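Local atomic coordinates of ZINC phosphodiesterase ELAC protein 1 (Homo sapiens, PDB entry 3ZWF), a protein that cuts extra 3' nucleotides from tRNA precursors as a two-zinc phosphodiesterase and takes part in tRNA repair by removing a 2',3'-cyclic phosphate from cleaved tRNAs. Residues A[103-107]-A[108-112]; A[276-279]-A[280-283]. All blocks are in the same frame, centred on the assembly; numbering follows the deposited sequence.

Both contacts are local: each joins neighbouring residues of one continuous run of chain, contact 1 where helix 97-107 ends and contact 2 where helix 281-286 begins. They sit far apart in the subunit, with about 41 Å between their centres and about 29 Å between their nearest atoms, and so do not touch. Contact 1 lies away from the two-zinc site, in a region packed against the second subunit of the homodimer. Contact 2 is on the surface and closer to the metals: the side chain of L276 is about 8 Å from that of H311, a zinc ligand, and about 11 Å from a bound zinc ion.

Contact 1: A[103-107]-A[108-112]; sequences RTMEL and SHTEL
The carbonyl oxygen T104 O takes two hydrogen bonds from S108, one from OG at 2.9 Å and one from the backbone N at 3.1 Å. The two donors come in from opposite faces of the carbonyl plane, OG tilted 21° from it, so the two bonds share one acceptor without competing for the same place. The hydroxyl can fold back because OG stands between the S108 backbone N and carbonyl carbon (chi1 62°). S108 OG in turn accepts a hydrogen bond from T110 OG1 at 2.9 Å, so the hydroxyls relay from T110 through S108 to T104 O in the last turn.

The chain then turns back on the helix. T110 N bonds to M105 O at 2.9 Å and H109 N to E106 O at 3.1 Å. E106 O also lies over one face of the H109 imidazole, offset toward the rim. A water joins H109 NE2 to L107 O, to which it donates, and so links the ring to the helix end.

The apolar side is carried by M105. Its SD meets T110 CG2 at 3.8 Å, the two side chains passing at a slant, and L112 CD1 at 4.0 Å. Around it M105 packs on P70, T110 on C74 and L112 on S77, so this side leans on helix 69-79. In the second subunit, F67 covers T104 and S108, F100 meets L107 and I182 meets H109, which places the helix end at the dimer interface.

With H109 at positive phi (50°) as the C-prime residue, T110 N bonded to M105 O and H109 N to E106 O, the turn is a Schellman motif that closes helix 97-107 before the chain goes on to strand 116-121.

Contact 2: A[276-279]-A[280-283]; sequences LDDA and QMDK
Q280, at the N-cap position of helix 281-286, meets D277 and L276 first. Its backbone N donates to D277 O at 2.9 Å, and its CB rests against L276 CD1 at 3.8 Å, the two side chains crossing at about a right angle.

M281 follows with a longer backbone bond, its N to D278 O at 3.1 Å. Each of these two bonds spans three residues, the spacing of a 3-10 turn. M281 CB lies 3.4 Å from D278 O, and the M281 side chain also touches M294 and T291. D278 OD1 is hydrogen-bonded by T291 OG1 and Q293 N, so this side of the turn is joined to the start of helix 292-301.

At D282 the backbone N donates to a water that in turn donates to A279 O, bridging the turn to the first helical residues.

K283 has CG anti to its backbone N (chi1 -178°), which lays its methylene chain across L276, with CG 3.8 Å from CD1. L276 is thus covered by both Q280 and K283, and also touches S313.

The arrangement is a 3-10 turn leading into the N-terminus of helix 281-286, after strand 269-273 of the metallo-beta-lactamase fold.

Contact 1: A[103-107]-A[108-112]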
ATOM      1  N   ARG A 103     -13.988  -2.509  -5.061  1.00 26.52           N
ATOM      2  CA  ARG A 103     -13.413  -3.545  -5.963  1.00 27.61           C
ATOM      3  C   ARG A 103     -12.228  -4.198  -5.277  1.00 26.97           C
ATOM      4  O   ARG A 103     -12.012  -5.417  -5.381  1.00 27.61           O
ATOM      5  CB  ARG A 103     -12.935  -2.932  -7.276  1.00 30.44           C
ATOM      6  CG  ARG A 103     -14.087  -2.484  -8.210  1.00 34.70           C
ATOM      7  CD  ARG A 103     -13.572  -2.325  -9.643  1.00 45.62           C
ATOM      8  NE  ARG A 103     -14.151  -1.144 -10.273  1.00 80.31           N
ATOM      9  CZ  ARG A 103     -15.423  -1.013 -10.642  1.00 61.50           C
ATOM     10  NH1 ARG A 103     -16.295  -2.007 -10.480  1.00 91.27           N
ATOM     11  NH2 ARG A 103     -15.824   0.128 -11.184  1.00 65.28           N
ATOM     12  N   THR A 104     -11.443  -3.388  -4.565  1.00 26.46           N
ATOM     13  CA  THR A 104     -10.226  -3.898  -3.895  1.00 26.63           C
ATOM     14  C   THR A 104     -10.596  -4.846  -2.737  1.00 27.23           C
ATOM     15  O   THR A 104      -9.992  -5.898  -2.554  1.00 27.86           O
ATOM     16  CB  THR A 104      -9.281  -2.756  -3.466  1.00 26.01           C
ATOM     17  OG1 THR A 104      -9.000  -1.979  -4.644  1.00 25.67           O
ATOM     18  CG2 THR A 104      -7.944  -3.306  -2.845  1.00 26.31           C
ATOM     19  N   MET A 105     -11.638  -4.493  -1.996  1.00 27.20           N
ATOM     20  CA  MET A 105     -12.146  -5.370  -0.929  1.00 27.93           C
ATOM     21  C   MET A 105     -12.686  -6.682  -1.513  1.00 28.68           C
ATOM     22  O   MET A 105     -12.449  -7.761  -0.957  1.00 29.47           O
ATOM     23  CB  MET A 105     -13.206  -4.696  -0.076  1.00 28.42           C
ATOM     24  CG  MET A 105     -12.705  -3.495   0.699  1.00 28.35           C
ATOM     25  SD  MET A 105     -11.428  -3.843   1.903  1.00 31.00           S
ATOM     26  CE  MET A 105      -9.960  -3.249   1.073  1.00 29.92           C
ATOM     27  N   GLU A 106     -13.425  -6.576  -2.615  1.00 28.52           N
ATOM     28  CA  GLU A 106     -13.984  -7.766  -3.271  1.00 30.46           C
ATOM     29  C   GLU A 106     -12.853  -8.659  -3.781  1.00 29.81           C
ATOM     30  O   GLU A 106     -12.888  -9.885  -3.588  1.00 32.16           O
ATOM     31  CB  GLU A 106     -14.914  -7.373  -4.419  1.00 32.59           C
ATOM     32  CG  GLU A 106     -15.585  -8.570  -5.042  1.00 39.25           C
ATOM     33  CD  GLU A 106     -16.587  -8.226  -6.130  1.00 49.65           C
ATOM     34  OE1 GLU A 106     -16.305  -7.341  -6.969  1.00 63.03           O
ATOM     35  OE2 GLU A 106     -17.645  -8.882  -6.172  1.00 88.25           O
ATOM     36  N   LEU A 107     -11.873  -8.043  -4.453  1.00 29.22           N
ATOM     37  CA  LEU A 107     -10.753  -8.805  -5.074  1.00 29.75           C
ATOM     38  C   LEU A 107      -9.982  -9.575  -4.017  1.00 30.35           C
ATOM     39  O   LEU A 107      -9.493 -10.716  -4.270  1.00 31.30           O
ATOM     40  CB  LEU A 107      -9.826  -7.865  -5.846  1.00 29.13           C
ATOM     41  CG  LEU A 107      -8.628  -8.458  -6.594  1.00 29.70           C
ATOM     42  CD1 LEU A 107      -9.107  -9.255  -7.827  1.00 30.46           C
ATOM     43  CD2 LEU A 107      -7.583  -7.384  -6.952  1.00 29.06           C
ATOM     44  N   SER A 108      -9.823  -8.960  -2.843  1.00 29.96           N
ATOM     45  CA  SER A 108      -9.004  -9.550  -1.761  1.00 30.60           C
ATOM     46  C   SER A 108      -9.836 -10.429  -0.809  1.00 32.08           C
ATOM     47  O   SER A 108      -9.330 -10.870   0.231  1.00 33.99           O
ATOM     48  CB  SER A 108      -8.275  -8.471  -1.006  1.00 29.93           C
ATOM     49  OG  SER A 108      -9.160  -7.564  -0.385  1.00 29.72           O
ATOM     50  N   HIS A 109     -11.107 -10.620  -1.155  1.00 32.62           N
ATOM     51  CA  HIS A 109     -12.077 -11.379  -0.341  1.00 35.44           C
ATOM     52  C   HIS A 109     -12.091 -10.923   1.115  1.00 36.39           C
ATOM     53  O   HIS A 109     -12.075 -11.708   2.047  1.00 36.89           O
ATOM     54  CB  HIS A 109     -11.743 -12.880  -0.427  1.00 39.05           C
ATOM     55  CG  HIS A 109     -11.795 -13.400  -1.817  1.00 44.19           C
ATOM     56  ND1 HIS A 109     -12.846 -14.155  -2.282  1.00 47.80           N
ATOM     57  CD2 HIS A 109     -10.952 -13.237  -2.863  1.00 50.55           C
ATOM     58  CE1 HIS A 109     -12.638 -14.459  -3.550  1.00 51.80           C
ATOM     59  NE2 HIS A 109     -11.493 -13.924  -3.925  1.00 48.99           N
ATOM     60  N   THR A 110     -12.131  -9.613   1.286  1.00 37.35           N
ATOM     61  CA  THR A 110     -12.227  -9.011   2.605  1.00 36.20           C
ATOM     62  C   THR A 110     -13.684  -8.685   2.902  1.00 36.40           C
ATOM     63  O   THR A 110     -14.331  -7.947   2.146  1.00 35.63           O
ATOM     64  CB  THR A 110     -11.440  -7.715   2.636  1.00 36.79           C
ATOM     65  OG1 THR A 110     -10.087  -8.013   2.322  1.00 34.68           O
ATOM     66  CG2 THR A 110     -11.514  -7.051   4.014  1.00 35.55           C
ATOM     67  N   GLU A 111     -14.180  -9.218   4.013  1.00 38.65           N
ATOM     68  CA  GLU A 111     -15.460  -8.810   4.600  1.00 40.84           C
ATOM     69  C   GLU A 111     -15.142  -7.971   5.829  1.00 41.74           C
ATOM     70  O   GLU A 111     -14.779  -8.499   6.881  1.00 44.16           O
ATOM     71  CB  GLU A 111     -16.316 -10.036   4.983  1.00 48.70           C
ATOM     72  N   LEU A 112     -15.227  -6.654   5.685  1.00 37.46           N
ATOM     73  CA  LEU A 112     -14.925  -5.758   6.811  1.00 36.32           C
ATOM     74  C   LEU A 112     -16.012  -5.904   7.879  1.00 37.70           C
ATOM     75  O   LEU A 112     -17.183  -6.030   7.554  1.00 37.78           O
ATOM     76  CB  LEU A 112     -14.831  -4.313   6.348  1.00 34.99           C
ATOM     77  CG  LEU A 112     -13.753  -3.977   5.306  1.00 33.82           C
ATOM     78  CD1 LEU A 112     -13.983  -2.583   4.726  1.00 32.87           C
ATOM     79  CD2 LEU A 112     -12.364  -4.081   5.864  1.00 31.73           C
TER
HETATM   80  O   HOH W   1      -9.850 -12.798  -6.050  1.00 36.88           O

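Contact 2: A[276-279]-A[280-283]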
ATOM      1  N   LEU A 276       9.421  21.300  -3.110  1.00 25.92           N
ATOM      2  CA  LEU A 276      10.755  21.675  -3.522  1.00 26.46           C
ATOM      3  C   LEU A 276      11.089  23.039  -2.935  1.00 26.94           C
ATOM      4  O   LEU A 276      10.204  23.788  -2.529  1.00 26.97           O
ATOM      5  CB  LEU A 276      10.852  21.777  -5.041  1.00 26.87           C
ATOM      6  CG  LEU A 276      10.650  20.495  -5.821  1.00 27.13           C
ATOM      7  CD1 LEU A 276      10.781  20.760  -7.313  1.00 30.00           C
ATOM      8  CD2 LEU A 276      11.717  19.522  -5.332  1.00 27.36           C
ATOM      9  N   ASP A 277      12.371  23.341  -2.919  1.00 27.46           N
ATOM     10  CA  ASP A 277      12.836  24.630  -2.425  1.00 29.45           C
ATOM     11  C   ASP A 277      12.556  25.715  -3.464  1.00 28.77           C
ATOM     12  O   ASP A 277      12.258  25.434  -4.636  1.00 28.67           O
ATOM     13  CB  ASP A 277      14.318  24.601  -2.083  1.00 32.74           C
ATOM     14  CG  ASP A 277      15.161  24.195  -3.254  1.00 38.78           C
ATOM     15  OD1 ASP A 277      15.180  22.992  -3.576  1.00 49.54           O
ATOM     16  OD2 ASP A 277      15.744  25.084  -3.896  1.00 39.40           O
ATOM     17  N   ASP A 278      12.629  26.955  -3.038  1.00 29.92           N
ATOM     18  CA  ASP A 278      12.211  28.089  -3.895  1.00 30.59           C
ATOM     19  C   ASP A 278      13.015  28.221  -5.181  1.00 31.41           C
ATOM     20  O   ASP A 278      12.497  28.679  -6.182  1.00 33.14           O
ATOM     21  CB  ASP A 278      12.317  29.425  -3.141  1.00 31.48           C
ATOM     22  CG  ASP A 278      11.305  29.555  -2.028  1.00 31.45           C
ATOM     23  OD1 ASP A 278      10.212  29.015  -2.125  1.00 32.60           O
ATOM     24  OD2 ASP A 278      11.607  30.237  -1.033  1.00 32.63           O
ATOM     25  N   ALA A 279      14.287  27.848  -5.140  1.00 32.35           N
ATOM     26  CA  ALA A 279      15.131  27.883  -6.342  1.00 35.12           C
ATOM     27  C   ALA A 279      14.592  26.949  -7.454  1.00 35.62           C
ATOM     28  O   ALA A 279      14.904  27.120  -8.623  1.00 37.98           O
ATOM     29  CB  ALA A 279      16.554  27.518  -5.986  1.00 41.56           C
ATOM     30  N   GLN A 280      13.792  25.965  -7.070  1.00 32.80           N
ATOM     31  CA  GLN A 280      13.153  25.033  -8.051  1.00 33.32           C
ATOM     32  C   GLN A 280      11.670  25.301  -8.281  1.00 32.20           C
ATOM     33  O   GLN A 280      10.893  24.384  -8.604  1.00 30.87           O
ATOM     34  CB  GLN A 280      13.341  23.591  -7.608  1.00 35.06           C
ATOM     35  CG  GLN A 280      14.799  23.212  -7.333  1.00 38.21           C
ATOM     36  CD  GLN A 280      14.995  21.717  -7.188  1.00 38.83           C
ATOM     37  OE1 GLN A 280      15.241  21.200  -6.101  1.00 46.29           O
ATOM     38  NE2 GLN A 280      14.870  21.024  -8.280  1.00 34.68           N
ATOM     39  N   MET A 281      11.281  26.565  -8.164  1.00 32.10           N
ATOM     40  CA  MET A 281       9.881  26.963  -8.289  1.00 33.66           C
ATOM     41  C   MET A 281       9.310  26.564  -9.649  1.00 34.97           C
ATOM     42  O   MET A 281       8.181  26.097  -9.715  1.00 33.81           O
ATOM     43  CB  MET A 281       9.699  28.456  -8.085  1.00 34.84           C
ATOM     44  CG  MET A 281       8.244  28.862  -7.926  1.00 36.14           C
ATOM     45  SD  MET A 281       8.026  30.599  -7.481  1.00 43.71           S
ATOM     46  CE  MET A 281       8.714  30.640  -5.819  1.00 42.53           C
ATOM     47  N   ASP A 282      10.082  26.755 -10.714  1.00 35.98           N
ATOM     48  CA  ASP A 282       9.615  26.389 -12.066  1.00 39.38           C
ATOM     49  C   ASP A 282       9.305  24.896 -12.159  1.00 35.92           C
ATOM     50  O   ASP A 282       8.231  24.512 -12.614  1.00 39.33           O
ATOM     51  CB  ASP A 282      10.633  26.788 -13.145  1.00 44.46           C
ATOM     52  CG  ASP A 282      10.710  28.285 -13.365  1.00 49.69           C
ATOM     53  OD1 ASP A 282       9.787  29.012 -12.940  1.00 61.10           O
ATOM     54  OD2 ASP A 282      11.707  28.738 -13.964  1.00 59.89           O
ATOM     55  N   LYS A 283      10.222  24.066 -11.684  1.00 34.75           N
ATOM     56  CA  LYS A 283      10.000  22.637 -11.624  1.00 34.77           C
ATOM     57  C   LYS A 283       8.802  22.271 -10.731  1.00 34.39           C
ATOM     58  O   LYS A 283       7.975  21.429 -11.097  1.00 31.48           O
ATOM     59  CB  LYS A 283      11.241  21.896 -11.149  1.00 36.23           C
ATOM     60  CG  LYS A 283      11.066  20.397 -11.127  1.00 38.56           C
ATOM     61  CD  LYS A 283      12.393  19.693 -10.806  1.00 45.67           C
ATOM     62  CE  LYS A 283      12.262  18.214 -10.893  1.00 48.27           C
ATOM     63  NZ  LYS A 283      11.453  17.651  -9.780  1.00 69.89           N
TER
HETATM   64  O   HOH W   2      12.644  28.031 -10.768  1.00 40.12           O